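Local coordinates for cell division control protein 45 cdc45 putative (Entamoeba histolytica, PDB 6CC2), which is a putative Cdc45, probably acting in DNA replication as part of the replicative helicase assembly, as its relatives do, at residues A278-I283 with Y332-L337; M508-L513 with T522-E527. All blocks are in the same frame, centred on the assembly; numbering follows the deposited sequence.

Contact 1 (A278-I283 with Y332-L337)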
loop_
_atom_site.group_PDB
_atom_site.type_symbol
_atom_site.label_atom_id
_atom_site.label_comp_id
_atom_site.label_asym_id
_atom_site.label_seq_id
_atom_site.Cartn_x
_atom_site.Cartn_y
_atom_site.Cartn_z
ATOM N N ALA A 278 10.953 -6.479 -14.394
ATOM C CA ALA A 278 10.398 -7.174 -15.560
ATOM C C ALA A 278 10.084 -6.210 -16.693
ATOM O O ALA A 278 10.333 -6.509 -17.874
ATOM C CB ALA A 278 9.148 -7.943 -15.144
ATOM N N SER A 279 9.559 -5.029 -16.364
ATOM C CA SER A 279 9.251 -4.048 -17.390
ATOM C C SER A 279 10.513 -3.592 -18.117
ATOM O O SER A 279 10.512 -3.437 -19.329
ATOM C CB SER A 279 8.536 -2.845 -16.773
ATOM O OG SER A 279 7.281 -3.232 -16.236
ATOM N N LYS A 280 11.588 -3.356 -17.374
ATOM C CA LYS A 280 12.821 -2.863 -17.965
ATOM C C LYS A 280 13.569 -3.945 -18.721
ATOM O O LYS A 280 14.277 -3.637 -19.675
ATOM C CB LYS A 280 13.706 -2.260 -16.878
ATOM C CG LYS A 280 13.165 -0.942 -16.357
ATOM C CD LYS A 280 13.997 -0.374 -15.217
ATOM C CE LYS A 280 13.505 1.024 -14.847
ATOM N NZ LYS A 280 14.301 1.630 -13.751
ATOM N N LEU A 281 13.432 -5.203 -18.310
ATOM C CA LEU A 281 14.035 -6.302 -19.051
ATOM C C LEU A 281 13.213 -6.722 -20.257
ATOM O O LEU A 281 13.702 -7.511 -21.069
ATOM C CB LEU A 281 14.240 -7.506 -18.138
ATOM C CG LEU A 281 15.235 -7.352 -16.996
ATOM C CD1 LEU A 281 15.179 -8.562 -16.085
ATOM C CD2 LEU A 281 16.640 -7.151 -17.538
ATOM N N GLY A 282 11.984 -6.229 -20.392
ATOM C CA GLY A 282 11.176 -6.565 -21.547
ATOM C C GLY A 282 10.700 -8.003 -21.597
ATOM O O GLY A 282 10.408 -8.514 -22.675
ATOM N N ILE A 283 10.574 -8.663 -20.437
ATOM C CA ILE A 283 10.211 -10.069 -20.407
ATOM C C ILE A 283 8.713 -10.298 -20.328
ATOM O O ILE A 283 8.277 -11.458 -20.277
ATOM C CB ILE A 283 10.916 -10.772 -19.228
ATOM C CG1 ILE A 283 10.602 -10.087 -17.905
ATOM C CG2 ILE A 283 12.416 -10.784 -19.473
ATOM C CD1 ILE A 283 11.233 -10.746 -16.719
ATOM N N TYR A 332 20.432 -1.745 -18.014
ATOM C CA TYR A 332 19.013 -1.465 -18.130
ATOM C C TYR A 332 18.532 -0.414 -17.146
ATOM O O TYR A 332 17.312 -0.198 -17.025
ATOM C CB TYR A 332 18.203 -2.756 -17.924
ATOM C CG TYR A 332 18.451 -3.819 -18.975
ATOM C CD1 TYR A 332 17.837 -3.749 -20.217
ATOM C CD2 TYR A 332 19.280 -4.902 -18.712
ATOM C CE1 TYR A 332 18.062 -4.720 -21.183
ATOM C CE2 TYR A 332 19.505 -5.880 -19.664
ATOM C CZ TYR A 332 18.893 -5.783 -20.900
ATOM O OH TYR A 332 19.114 -6.752 -21.849
ATOM N N HIS A 333 19.435 0.192 -16.383
ATOM C CA HIS A 333 19.110 1.303 -15.482
ATOM C C HIS A 333 18.021 0.947 -14.467
ATOM O O HIS A 333 16.970 1.586 -14.376
ATOM C CB HIS A 333 18.722 2.539 -16.299
ATOM C CG HIS A 333 19.776 2.965 -17.276
ATOM N ND1 HIS A 333 19.686 2.710 -18.627
ATOM C CD2 HIS A 333 20.955 3.604 -17.091
ATOM C CE1 HIS A 333 20.757 3.187 -19.235
ATOM N NE2 HIS A 333 21.544 3.734 -18.325
ATOM N N PHE A 334 18.298 -0.083 -13.674
ATOM C CA PHE A 334 17.544 -0.321 -12.448
ATOM C C PHE A 334 18.513 -0.478 -11.278
ATOM O O PHE A 334 18.432 -1.413 -10.480
ATOM C CB PHE A 334 16.570 -1.509 -12.556
ATOM C CG PHE A 334 17.169 -2.797 -13.094
ATOM C CD1 PHE A 334 17.833 -3.672 -12.261
ATOM C CD2 PHE A 334 16.990 -3.158 -14.424
ATOM C CE1 PHE A 334 18.347 -4.859 -12.736
ATOM C CE2 PHE A 334 17.493 -4.340 -14.913
ATOM C CZ PHE A 334 18.179 -5.205 -14.069
ATOM N N GLU A 335 19.404 0.509 -11.128
ATOM C CA GLU A 335 20.371 0.483 -10.034
ATOM C C GLU A 335 19.709 0.585 -8.675
ATOM O O GLU A 335 20.295 0.146 -7.678
ATOM C CB GLU A 335 21.371 1.632 -10.197
ATOM C CG GLU A 335 22.203 1.587 -11.480
ATOM C CD GLU A 335 21.492 2.217 -12.677
ATOM O OE1 GLU A 335 20.278 2.512 -12.587
ATOM O OE2 GLU A 335 22.158 2.419 -13.715
ATOM N N ASN A 336 18.512 1.187 -8.605
ATOM C CA ASN A 336 17.745 1.238 -7.357
ATOM C C ASN A 336 17.215 -0.128 -6.944
ATOM O O ASN A 336 16.508 -0.231 -5.934
ATOM C CB ASN A 336 16.571 2.205 -7.464
ATOM C CG ASN A 336 16.984 3.644 -7.293
ATOM O OD1 ASN A 336 18.045 3.936 -6.754
ATOM N ND2 ASN A 336 16.143 4.554 -7.764
ATOM N N LEU A 337 17.506 -1.179 -7.705
ATOM C CA LEU A 337 17.181 -2.514 -7.220
ATOM C C LEU A 337 17.970 -2.841 -5.958
ATOM O O LEU A 337 17.520 -3.638 -5.129
ATOM C CB LEU A 337 17.464 -3.540 -8.300
ATOM C CG LEU A 337 17.147 -4.991 -7.949
ATOM C CD1 LEU A 337 15.684 -5.176 -7.630
ATOM C CD2 LEU A 337 17.573 -5.869 -9.094
#

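Contact 2 (M508-L513 with T522-E527). With EDO (1,2-ethanediol), chain D; EDO (1,2-ethanediol), chain G.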
loop_
_atom_site.group_PDB
_atom_site.type_symbol
_atom_site.label_atom_id
_atom_site.label_comp_id
_atom_site.label_asym_id
_atom_site.label_seq_id
_atom_site.Cartn_x
_atom_site.Cartn_y
_atom_site.Cartn_z
HETATM N N MSE A 508 -25.572 8.005 -16.640
HETATM C CA MSE A 508 -26.047 6.742 -17.154
HETATM C C MSE A 508 -27.077 6.094 -16.239
HETATM O O MSE A 508 -27.701 5.106 -16.605
HETATM C CB MSE A 508 -24.878 5.789 -17.344
HETATM C CG MSE A 508 -23.869 6.221 -18.419
HETATM SE SE MSE A 508 -24.695 6.294 -20.168
HETATM C CE MSE A 508 -25.172 8.167 -20.259
ATOM N N LYS A 509 -27.247 6.665 -15.047
ATOM C CA LYS A 509 -28.124 6.107 -14.014
ATOM C C LYS A 509 -27.734 4.665 -13.682
ATOM O O LYS A 509 -28.579 3.760 -13.589
ATOM C CB LYS A 509 -29.598 6.218 -14.413
ATOM C CG LYS A 509 -30.498 6.710 -13.306
ATOM C CD LYS A 509 -30.148 8.127 -12.868
ATOM C CE LYS A 509 -31.085 8.621 -11.792
ATOM N NZ LYS A 509 -31.027 7.790 -10.565
ATOM N N ILE A 510 -26.444 4.459 -13.485
ATOM C CA ILE A 510 -25.902 3.211 -12.959
ATOM C C ILE A 510 -25.344 3.480 -11.566
ATOM O O ILE A 510 -25.009 4.613 -11.207
ATOM C CB ILE A 510 -24.824 2.610 -13.888
ATOM C CG1 ILE A 510 -23.693 3.604 -14.134
ATOM C CG2 ILE A 510 -25.467 2.184 -15.202
ATOM C CD1 ILE A 510 -22.615 3.089 -15.086
ATOM N N SER A 511 -25.231 2.421 -10.779
ATOM C CA SER A 511 -24.913 2.562 -9.363
ATOM C C SER A 511 -23.420 2.418 -9.097
ATOM O O SER A 511 -22.736 1.605 -9.718
ATOM C CB SER A 511 -25.678 1.520 -8.543
ATOM O OG SER A 511 -27.046 1.520 -8.887
ATOM N N ILE A 512 -22.922 3.210 -8.154
ATOM C CA ILE A 512 -21.564 3.004 -7.639
ATOM C C ILE A 512 -21.685 1.925 -6.565
ATOM O O ILE A 512 -22.089 2.198 -5.444
ATOM C CB ILE A 512 -20.951 4.291 -7.095
ATOM C CG1 ILE A 512 -20.615 5.265 -8.225
ATOM C CG2 ILE A 512 -19.662 3.982 -6.334
ATOM C CD1 ILE A 512 -21.813 5.881 -8.894
ATOM N N LEU A 513 -21.391 0.676 -6.939
ATOM C CA LEU A 513 -21.562 -0.449 -6.025
ATOM C C LEU A 513 -20.585 -0.382 -4.857
ATOM O O LEU A 513 -20.918 -0.806 -3.741
ATOM C CB LEU A 513 -21.377 -1.757 -6.792
ATOM C CG LEU A 513 -22.495 -2.210 -7.738
ATOM C CD1 LEU A 513 -23.053 -1.071 -8.561
ATOM C CD2 LEU A 513 -21.973 -3.316 -8.655
ATOM N N THR A 522 -18.698 0.103 -10.601
ATOM C CA THR A 522 -20.077 0.205 -11.072
ATOM C C THR A 522 -20.325 -0.984 -11.991
ATOM O O THR A 522 -19.510 -1.902 -12.084
ATOM C CB THR A 522 -20.346 1.567 -11.740
ATOM O OG1 THR A 522 -21.750 1.657 -12.074
ATOM C CG2 THR A 522 -19.531 1.756 -12.995
ATOM N N GLU A 523 -21.464 -0.980 -12.678
ATOM C CA GLU A 523 -21.859 -2.107 -13.517
ATOM C C GLU A 523 -22.808 -1.588 -14.583
ATOM O O GLU A 523 -23.646 -0.740 -14.308
ATOM C CB GLU A 523 -22.533 -3.181 -12.659
ATOM C CG GLU A 523 -22.831 -4.480 -13.371
ATOM C CD GLU A 523 -23.311 -5.559 -12.412
ATOM O OE1 GLU A 523 -23.967 -5.213 -11.408
ATOM O OE2 GLU A 523 -23.017 -6.752 -12.654
ATOM N N ILE A 524 -22.659 -2.100 -15.803
ATOM C CA ILE A 524 -23.508 -1.700 -16.910
ATOM C C ILE A 524 -24.104 -2.936 -17.559
ATOM O O ILE A 524 -23.567 -4.043 -17.458
ATOM C CB ILE A 524 -22.728 -0.877 -17.960
ATOM C CG1 ILE A 524 -21.639 -1.750 -18.616
ATOM C CG2 ILE A 524 -22.087 0.335 -17.323
ATOM C CD1 ILE A 524 -20.960 -1.075 -19.787
ATOM N N HIS A 525 -25.227 -2.734 -18.264
ATOM C CA HIS A 525 -25.744 -3.778 -19.136
ATOM C C HIS A 525 -24.738 -4.032 -20.260
ATOM O O HIS A 525 -24.148 -3.092 -20.803
ATOM C CB HIS A 525 -27.082 -3.384 -19.734
ATOM C CG HIS A 525 -28.170 -3.226 -18.716
ATOM N ND1 HIS A 525 -28.684 -4.291 -18.007
ATOM C CD2 HIS A 525 -28.837 -2.129 -18.287
ATOM C CE1 HIS A 525 -29.616 -3.855 -17.176
ATOM N NE2 HIS A 525 -29.728 -2.547 -17.326
ATOM N N ARG A 526 -24.538 -5.302 -20.599
ATOM C CA ARG A 526 -23.529 -5.640 -21.601
ATOM C C ARG A 526 -23.752 -4.858 -22.883
ATOM O O ARG A 526 -22.795 -4.343 -23.470
ATOM C CB ARG A 526 -23.526 -7.153 -21.887
ATOM C CG ARG A 526 -23.132 -7.522 -23.338
ATOM C CD ARG A 526 -21.999 -8.545 -23.468
ATOM N NE ARG A 526 -22.455 -9.912 -23.322
ATOM C CZ ARG A 526 -21.897 -10.971 -23.924
ATOM N NH1 ARG A 526 -20.855 -10.829 -24.728
ATOM N NH2 ARG A 526 -22.397 -12.167 -23.707
ATOM N N GLU A 527 -24.998 -4.783 -23.344
ATOM C CA GLU A 527 -25.283 -4.141 -24.616
ATOM C C GLU A 527 -24.931 -2.659 -24.624
ATOM O O GLU A 527 -24.894 -2.058 -25.706
ATOM C CB GLU A 527 -26.757 -4.331 -24.967
ATOM C CG GLU A 527 -27.739 -3.836 -23.923
ATOM C CD GLU A 527 -28.215 -4.947 -22.995
ATOM O OE1 GLU A 527 -27.367 -5.709 -22.450
ATOM O OE2 GLU A 527 -29.449 -5.065 -22.816
HETATM C C1 EDO D . -26.145 1.266 -18.746
HETATM O O1 EDO D . -26.175 -0.120 -18.448
HETATM C C2 EDO D . -24.709 1.626 -19.028
HETATM O O2 EDO D . -24.633 2.848 -19.603
HETATM C C1 EDO G . -27.288 -2.635 -14.968
HETATM O O1 EDO G . -26.682 -1.494 -14.351
HETATM C C2 EDO G . -26.853 -3.905 -14.255
HETATM O O2 EDO G . -27.177 -3.819 -12.866
HETATM O O HOH W 1 -25.440 -0.058 -12.183
#

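Contact 1 (A278-I283 with Y332-L337)
The Y332 ring carries a methyl group of L281 on one face: L281 CD2 lies 3.9 Å from the centroid of the Y332 ring and 22° off its normal, displaced toward Y332 CD2 and CE2, a CH-pi contact. The two side chains cross at about a right angle. K280 O also approaches the Y332 ring, obliquely, at 3.6 Å from Y332 CD1. F334 is met differently. The aliphatic part of K280 comes to its edge, near the ring plane, with K280 CD 4.2 Å from F334 CD2, while L281 CD2 reaches F334 CE2 obliquely at 3.9 Å. One leucine methyl thus serves both aromatic rings.

The end of a helix meets the loop that follows another. Helix 275-281 ends at G282 and helix 315-331 breaks at H333, each of these residues having positive phi. The C-terminal turn of the first helix therefore packs on the turn that follows the second; the two segments close off 48 residues, 32 of them helical, just ahead of strand 338-344.

The lysine supplies the polar part. Beyond CG its chain is fully extended, chi2 to chi4 all near 180°, which carries the ammonium past Y332 and F334 to the main chain. There K280 NZ gives a hydrogen bond of 2.7 Å to H333 O, approaching in the carbonyl plane with a C=O...N angle of 149°. K280 CD packs against F334 CB at 3.9 Å on the way. The same nitrogen forms a salt bridge with E276, one turn back on its own helix, so the ammonium links the helix to the loop. The buried F334 ring is covered further by I277 of helix 275-281 and by M325, Y328 and S329 of helix 315-331.

Contact 2 (M508-L513 with T522-E527)
The hydroxyl of T522 binds S511 O from above the carbonyl plane, 47° out of it, yet the hydrogen bond from T522 OG1 to S511 O is short at 2.6 Å. With OG1 anti to the backbone N (chi1 -175°), the T522 hydroxyl is turned to S511 O, and T522 CA makes a CA-H...O contact with the same oxygen. Ordinary strand pairing is missing here: E523 N is buried without a partner, and a water accepts from S511 N and donates to E523 O, 2.9 Å from each.

I510 packs against the T522 hydroxyl and I524. I510 CG1 lies 3.4 Å from T522 OG1, and I510 CD1 packs 3.6 Å from I524 CG2, the two isoleucines running side by side. L513 CD2 lies 3.9 Å from E523 OE1, a carboxylate held by K477 and T479. Farther along, H525 N donates to O1 of one 1,2-ethanediol, 2.8 Å away, and C1 of a second covers a face of the H525 ring.

A Schellman motif at K509 ends helix 494-508 and turns the chain toward the 514-515/519-525 hairpin at the margin of the mixed sheet. Strand 519-525 pairs on its other flank with strand 479-485, while Y532 of helix 529-537 touches both I510 and I524, and F501 of helix 494-508 packs on T522.

How the contacts relate
From the N terminus, the chain first builds the parallel sheet, then enters the mostly helical middle where contact 1 lies. Contact 1 closes a loop of 48 intervening residues, 32 of them helical, tying the end of helix 275-281 to the chain leaving helix 315-331. More helices follow before the mixed sheet starts at strand 419-423. Contact 2 closes a much shorter loop, 8 residues holding strand 514-515 and the first residues of strand 519-525, and joins the exit of helix 494-508 to strand 519-525. The two loops are in series, neither enclosing nor crossing the other. Their centres are 39 Å apart and their nearest atoms about 27 Å, so the two do not touch.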